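Local structure of exopolygalacturonase (Yersinia enterocolitica, 2UVF) at residues A[339-344]-A[362-367]; A[44-49]-A[260-265]. The protein probably hydrolyses pectin-derived polygalacturonate from the chain end, as a family 28 exopolygalacturonase of the periplasm that binds digalacturonic acid. All coordinates share one frame; numbering follows the deposited sequence.

Contact 1. Residues A[339-344]-A[362-367]; sequences VENVYL and NHNVVA
Val342 and Val365 sit side by side in neighbouring parallel strands, 342-344 and 365-367, which are successive rungs of the right-handed parallel beta-helix of family 28 glycoside hydrolases. The strand axes come within 4.7 Å at an angle of 6°. The tight part is this strand half: Val342 N gives to Asn364 O, Val366 N to Val342 O, and Leu344 N to Val366 O at 2.8 Å, the last almost straight at 171°. Val342 CG2 meets Val365 CG2 at 4.1 Å on one face, where Leu344 lies beside Ala367. On the other face Val366 CG1 reaches CD1 of Tyr343 at 3.7 Å, coming in at the ring edge, while the phenol OH is bound by Asn368. Around the corner, Val339 N is held by the side-chain oxygen OD1 of Asn362 at 2.9 Å, the donor standing above the amide plane.

The looser side is the partly exposed corner of Glu340, His363 and Asn364. Bent at chi2, Glu340 brings its carboxylate to the ND1 side of His363, OE2 at the ring edge and OE1 3.2 Å from ND1, the planes 82° apart. Backbone bonds continue beneath this polar surface: His363 N to Val339 O and Asn341 N to His363 O. The chemistry implies coils held by main-chain hydrogen bonds and aliphatic pairs, while the carboxylates of Glu419, bonded at NE2, and Glu340, near ND1, might favour a protonated imidazole.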
loop_
_atom_site.group_PDB
_atom_site.type_symbol
_atom_site.label_atom_id
_atom_site.label_comp_id
_atom_site.label_asym_id
_atom_site.label_seq_id
_atom_site.Cartn_x
_atom_site.Cartn_y
_atom_site.Cartn_z
ATOM N N VAL A 339 -13.929 -6.088 7.615
ATOM C CA VAL A 339 -13.136 -6.835 8.592
ATOM C C VAL A 339 -12.604 -5.968 9.735
ATOM O O VAL A 339 -12.068 -4.870 9.527
ATOM C CB VAL A 339 -11.997 -7.682 7.929
ATOM C CG1 VAL A 339 -11.339 -8.600 8.945
ATOM C CG2 VAL A 339 -12.541 -8.515 6.782
ATOM N N GLU A 340 -12.794 -6.475 10.954
ATOM C CA GLU A 340 -12.257 -5.862 12.153
ATOM C C GLU A 340 -11.052 -6.689 12.587
ATOM O O GLU A 340 -11.227 -7.846 12.987
ATOM C CB GLU A 340 -13.318 -5.855 13.258
ATOM C CG GLU A 340 -12.879 -5.170 14.534
ATOM C CD GLU A 340 -12.943 -3.665 14.421
ATOM O OE1 GLU A 340 -13.662 -3.176 13.514
ATOM O OE2 GLU A 340 -12.278 -2.973 15.235
ATOM N N ASN A 341 -9.849 -6.097 12.476
ATOM C CA ASN A 341 -8.532 -6.761 12.706
ATOM C C ASN A 341 -8.019 -7.659 11.573
ATOM O O ASN A 341 -8.332 -8.839 11.530
ATOM C CB ASN A 341 -8.463 -7.545 14.032
ATOM C CG ASN A 341 -8.962 -6.754 15.231
ATOM O OD1 ASN A 341 -9.580 -7.313 16.132
ATOM N ND2 ASN A 341 -8.696 -5.474 15.252
ATOM N N VAL A 342 -7.202 -7.111 10.674
ATOM C CA VAL A 342 -6.566 -7.915 9.609
ATOM C C VAL A 342 -5.040 -7.960 9.772
ATOM O O VAL A 342 -4.428 -6.996 10.228
ATOM C CB VAL A 342 -6.895 -7.385 8.210
ATOM C CG1 VAL A 342 -6.348 -8.324 7.137
ATOM C CG2 VAL A 342 -8.382 -7.227 8.044
ATOM N N TYR A 343 -4.431 -9.091 9.428
ATOM C CA TYR A 343 -2.977 -9.195 9.425
ATOM C C TYR A 343 -2.514 -9.970 8.210
ATOM O O TYR A 343 -2.697 -11.193 8.133
ATOM C CB TYR A 343 -2.434 -9.832 10.719
ATOM C CG TYR A 343 -0.891 -9.932 10.822
ATOM C CD1 TYR A 343 -0.106 -8.804 11.067
ATOM C CD2 TYR A 343 -0.242 -11.168 10.742
ATOM C CE1 TYR A 343 1.302 -8.896 11.184
ATOM C CE2 TYR A 343 1.157 -11.272 10.858
ATOM C CZ TYR A 343 1.920 -10.134 11.082
ATOM O OH TYR A 343 3.308 -10.229 11.196
ATOM N N LEU A 344 -1.878 -9.238 7.292
ATOM C CA LEU A 344 -1.245 -9.800 6.083
ATOM C C LEU A 344 0.267 -9.807 6.286
ATOM O O LEU A 344 0.819 -8.824 6.762
ATOM C CB LEU A 344 -1.651 -8.960 4.857
ATOM C CG LEU A 344 -3.156 -8.606 4.804
ATOM C CD1 LEU A 344 -3.461 -7.561 3.704
ATOM C CD2 LEU A 344 -4.062 -9.863 4.661
ATOM N N ASN A 362 -12.501 -1.680 6.377
ATOM C CA ASN A 362 -11.827 -2.401 7.445
ATOM C C ASN A 362 -11.347 -1.474 8.560
ATOM O O ASN A 362 -11.151 -0.265 8.353
ATOM C CB ASN A 362 -10.639 -3.185 6.895
ATOM C CG ASN A 362 -11.046 -4.250 5.936
ATOM O OD1 ASN A 362 -12.232 -4.548 5.799
ATOM N ND2 ASN A 362 -10.079 -4.844 5.264
ATOM N N HIS A 363 -11.189 -2.055 9.751
ATOM C CA HIS A 363 -10.487 -1.406 10.826
ATOM C C HIS A 363 -9.318 -2.283 11.197
ATOM O O HIS A 363 -9.410 -3.512 11.086
ATOM C CB HIS A 363 -11.374 -1.231 12.068
ATOM C CG HIS A 363 -12.455 -0.213 11.914
ATOM N ND1 HIS A 363 -13.445 -0.045 12.856
ATOM C CD2 HIS A 363 -12.729 0.660 10.915
ATOM C CE1 HIS A 363 -14.263 0.915 12.458
ATOM N NE2 HIS A 363 -13.854 1.354 11.281
ATOM N N ASN A 364 -8.241 -1.646 11.660
ATOM C CA ASN A 364 -7.071 -2.327 12.233
ATOM C C ASN A 364 -6.433 -3.336 11.289
ATOM O O ASN A 364 -6.419 -4.529 11.565
ATOM C CB ASN A 364 -7.442 -2.986 13.570
ATOM C CG ASN A 364 -8.252 -2.068 14.459
ATOM O OD1 ASN A 364 -8.081 -0.834 14.428
ATOM N ND2 ASN A 364 -9.174 -2.655 15.233
ATOM N N VAL A 365 -5.966 -2.845 10.144
ATOM C CA VAL A 365 -5.312 -3.670 9.121
ATOM C C VAL A 365 -3.810 -3.488 9.251
ATOM O O VAL A 365 -3.344 -2.376 9.450
ATOM C CB VAL A 365 -5.711 -3.263 7.684
ATOM C CG1 VAL A 365 -4.939 -4.098 6.654
ATOM C CG2 VAL A 365 -7.254 -3.354 7.473
ATOM N N VAL A 366 -3.071 -4.588 9.134
ATOM C CA VAL A 366 -1.603 -4.547 9.113
ATOM C C VAL A 366 -1.075 -5.331 7.918
ATOM O O VAL A 366 -1.466 -6.491 7.707
ATOM C CB VAL A 366 -0.978 -5.066 10.465
ATOM C CG1 VAL A 366 0.584 -5.202 10.364
ATOM C CG2 VAL A 366 -1.343 -4.132 11.594
ATOM N N ALA A 367 -0.208 -4.697 7.123
ATOM C CA ALA A 367 0.550 -5.419 6.093
ATOM C C ALA A 367 2.061 -5.417 6.371
ATOM O O ALA A 367 2.732 -4.400 6.259
ATOM C CB ALA A 367 0.226 -4.894 4.680
#

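Contact 2. Residues A[44-49]-A[260-265]; sequences PTLAYD and NIRITG
Leu46 occupies the third position of a type II beta turn, Pro44 to Ala47, whose backbone lies over the outward side of beta-helix strand 260-264, already paired with 207-211 and 342-345; the nearest CA atoms, those of Leu46 and Asn260, are 7.4 Å apart. The turn belongs to the fibronectin type III domain and the strand to the parallel beta-helix of the family 28 domain, so the contact joins the two domains. Side chains bridge the gap.

Leu46 points toward the strand. With CG anti to its carbonyl carbon (chi1 -75°), it brings CD1 to 3.6 Å from Asn260 CA, while CD2 lies 3.9 Å from Arg262 CD, so the leucine lies across the aliphatic part of the arginine. Asn260 turns its amide nitrogen to Asp206. Beyond the methylenes Arg262 bends at chi3 (92°), and Thr208 takes NH1. Asp49, salt-bridged to Arg188, lies near the same guanidinium and is joined to NH1 by a water whose bond to the arginine is weak. The main grip is side-on: NE and NH2 of Arg262 both donate to the one oxygen, Leu46 O, each at 3.0 Å, and that oxygen lies only 1° out of the guanidinium plane.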
loop_
_atom_site.group_PDB
_atom_site.type_symbol
_atom_site.label_atom_id
_atom_site.label_comp_id
_atom_site.label_asym_id
_atom_site.label_seq_id
_atom_site.Cartn_x
_atom_site.Cartn_y
_atom_site.Cartn_z
ATOM N N PRO A 44 1.646 -4.307 16.476
ATOM C CA PRO A 44 0.628 -4.090 15.447
ATOM C C PRO A 44 -0.432 -5.189 15.506
ATOM O O PRO A 44 -0.135 -6.321 15.904
ATOM C CB PRO A 44 1.428 -4.171 14.129
ATOM C CG PRO A 44 2.839 -3.858 14.527
ATOM C CD PRO A 44 2.994 -4.447 15.899
ATOM N N THR A 45 -1.658 -4.831 15.119
ATOM C CA THR A 45 -2.828 -5.730 15.114
ATOM C C THR A 45 -2.563 -7.144 14.589
ATOM O O THR A 45 -2.164 -7.340 13.433
ATOM C CB THR A 45 -3.982 -5.073 14.323
ATOM O OG1 THR A 45 -4.520 -3.989 15.095
ATOM C CG2 THR A 45 -5.079 -6.081 13.975
ATOM N N LEU A 46 -2.805 -8.121 15.463
ATOM C CA LEU A 46 -2.632 -9.543 15.177
ATOM C C LEU A 46 -1.208 -9.923 14.734
ATOM O O LEU A 46 -0.980 -11.032 14.217
ATOM C CB LEU A 46 -3.690 -10.032 14.180
ATOM C CG LEU A 46 -5.108 -10.225 14.731
ATOM C CD1 LEU A 46 -6.100 -10.242 13.619
ATOM C CD2 LEU A 46 -5.207 -11.514 15.542
ATOM N N ALA A 47 -0.264 -9.004 14.955
ATOM C CA ALA A 47 1.138 -9.189 14.580
ATOM C C ALA A 47 1.877 -10.147 15.530
ATOM O O ALA A 47 3.048 -9.941 15.874
ATOM C CB ALA A 47 1.853 -7.826 14.508
ATOM N N TYR A 48 1.179 -11.194 15.962
ATOM C CA TYR A 48 1.758 -12.167 16.885
ATOM C C TYR A 48 1.260 -13.586 16.641
ATOM O O TYR A 48 0.321 -13.821 15.869
ATOM C CB TYR A 48 1.568 -11.737 18.344
ATOM C CG TYR A 48 0.134 -11.709 18.801
ATOM C CD1 TYR A 48 -0.473 -12.853 19.312
ATOM C CD2 TYR A 48 -0.607 -10.542 18.736
ATOM C CE1 TYR A 48 -1.781 -12.839 19.733
ATOM C CE2 TYR A 48 -1.920 -10.514 19.165
ATOM C CZ TYR A 48 -2.501 -11.671 19.662
ATOM O OH TYR A 48 -3.808 -11.654 20.079
ATOM N N ASP A 49 1.906 -14.518 17.326
ATOM C CA ASP A 49 1.867 -15.926 16.993
ATOM C C ASP A 49 1.918 -16.720 18.292
ATOM O O ASP A 49 1.884 -16.143 19.368
ATOM C CB ASP A 49 3.130 -16.247 16.175
ATOM C CG ASP A 49 2.837 -17.086 14.985
ATOM O OD1 ASP A 49 3.782 -17.478 14.272
ATOM O OD2 ASP A 49 1.638 -17.351 14.762
ATOM N N ASN A 260 -10.830 -10.453 13.049
ATOM C CA ASN A 260 -9.600 -11.213 13.271
ATOM C C ASN A 260 -9.257 -12.154 12.111
ATOM O O ASN A 260 -9.247 -13.370 12.274
ATOM C CB ASN A 260 -9.639 -11.981 14.620
ATOM C CG ASN A 260 -10.187 -11.147 15.776
ATOM O OD1 ASN A 260 -10.040 -9.915 15.816
ATOM N ND2 ASN A 260 -10.819 -11.823 16.740
ATOM N N ILE A 261 -8.980 -11.587 10.938
ATOM C CA ILE A 261 -8.537 -12.390 9.777
ATOM C C ILE A 261 -7.043 -12.194 9.467
ATOM O O ILE A 261 -6.547 -11.074 9.430
ATOM C CB ILE A 261 -9.401 -12.141 8.488
ATOM C CG1 ILE A 261 -10.900 -12.342 8.796
ATOM C CG2 ILE A 261 -8.944 -13.042 7.375
ATOM C CD1 ILE A 261 -11.853 -11.968 7.675
ATOM N N ARG A 262 -6.349 -13.302 9.221
ATOM C CA ARG A 262 -4.893 -13.315 9.071
ATOM C C ARG A 262 -4.488 -14.132 7.851
ATOM O O ARG A 262 -4.980 -15.243 7.651
ATOM C CB ARG A 262 -4.221 -13.910 10.319
ATOM C CG ARG A 262 -4.409 -13.095 11.588
ATOM C CD ARG A 262 -3.798 -13.791 12.769
ATOM N NE ARG A 262 -2.420 -13.371 12.987
ATOM C CZ ARG A 262 -1.339 -14.058 12.642
ATOM N NH1 ARG A 262 -1.438 -15.243 12.052
ATOM N NH2 ARG A 262 -0.147 -13.552 12.905
ATOM N N ILE A 263 -3.591 -13.572 7.038
ATOM C CA ILE A 263 -3.038 -14.280 5.884
ATOM C C ILE A 263 -1.515 -14.117 5.898
ATOM O O ILE A 263 -1.011 -12.991 5.895
ATOM C CB ILE A 263 -3.661 -13.786 4.555
ATOM C CG1 ILE A 263 -5.176 -13.608 4.726
ATOM C CG2 ILE A 263 -3.267 -14.723 3.399
ATOM C CD1 ILE A 263 -5.908 -13.125 3.498
ATOM N N THR A 264 -0.787 -15.236 5.917
ATOM C CA THR A 264 0.638 -15.206 6.274
ATOM C C THR A 264 1.417 -16.270 5.516
ATOM O O THR A 264 0.860 -17.010 4.710
ATOM C CB THR A 264 0.860 -15.443 7.811
ATOM O OG1 THR A 264 0.369 -16.741 8.159
ATOM C CG2 THR A 264 0.159 -14.387 8.675
ATOM N N GLY A 265 2.711 -16.346 5.789
ATOM C CA GLY A 265 3.573 -17.355 5.198
ATOM C C GLY A 265 4.313 -16.759 4.022
ATOM O O GLY A 265 3.851 -15.776 3.424
HETATM O O HOH W 1 1.641 -16.831 11.697
#

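How the contacts relate
Strand 258-264 links the two contacts: it carries the second segment of contact 2 and runs beside strand 342-345, the first strand of contact 1. The centres of contacts 1 and 2 are about 8 Å apart, and the rungs are sewn together by probable hydrogen bonds, Tyr343 O to Ile263 N at 2.8 Å among them. The fibronectin-type turn also reaches past its own partner strand, since Thr45 CG2 lies 3.2 Å from Asn364 O and Leu46 touches Tyr343, so one loop covers successive rungs. Neither contact contains a ligand-pocket residue; the side chain of Asn362 in contact 1 is about 13 Å from a bound galacturonic acid.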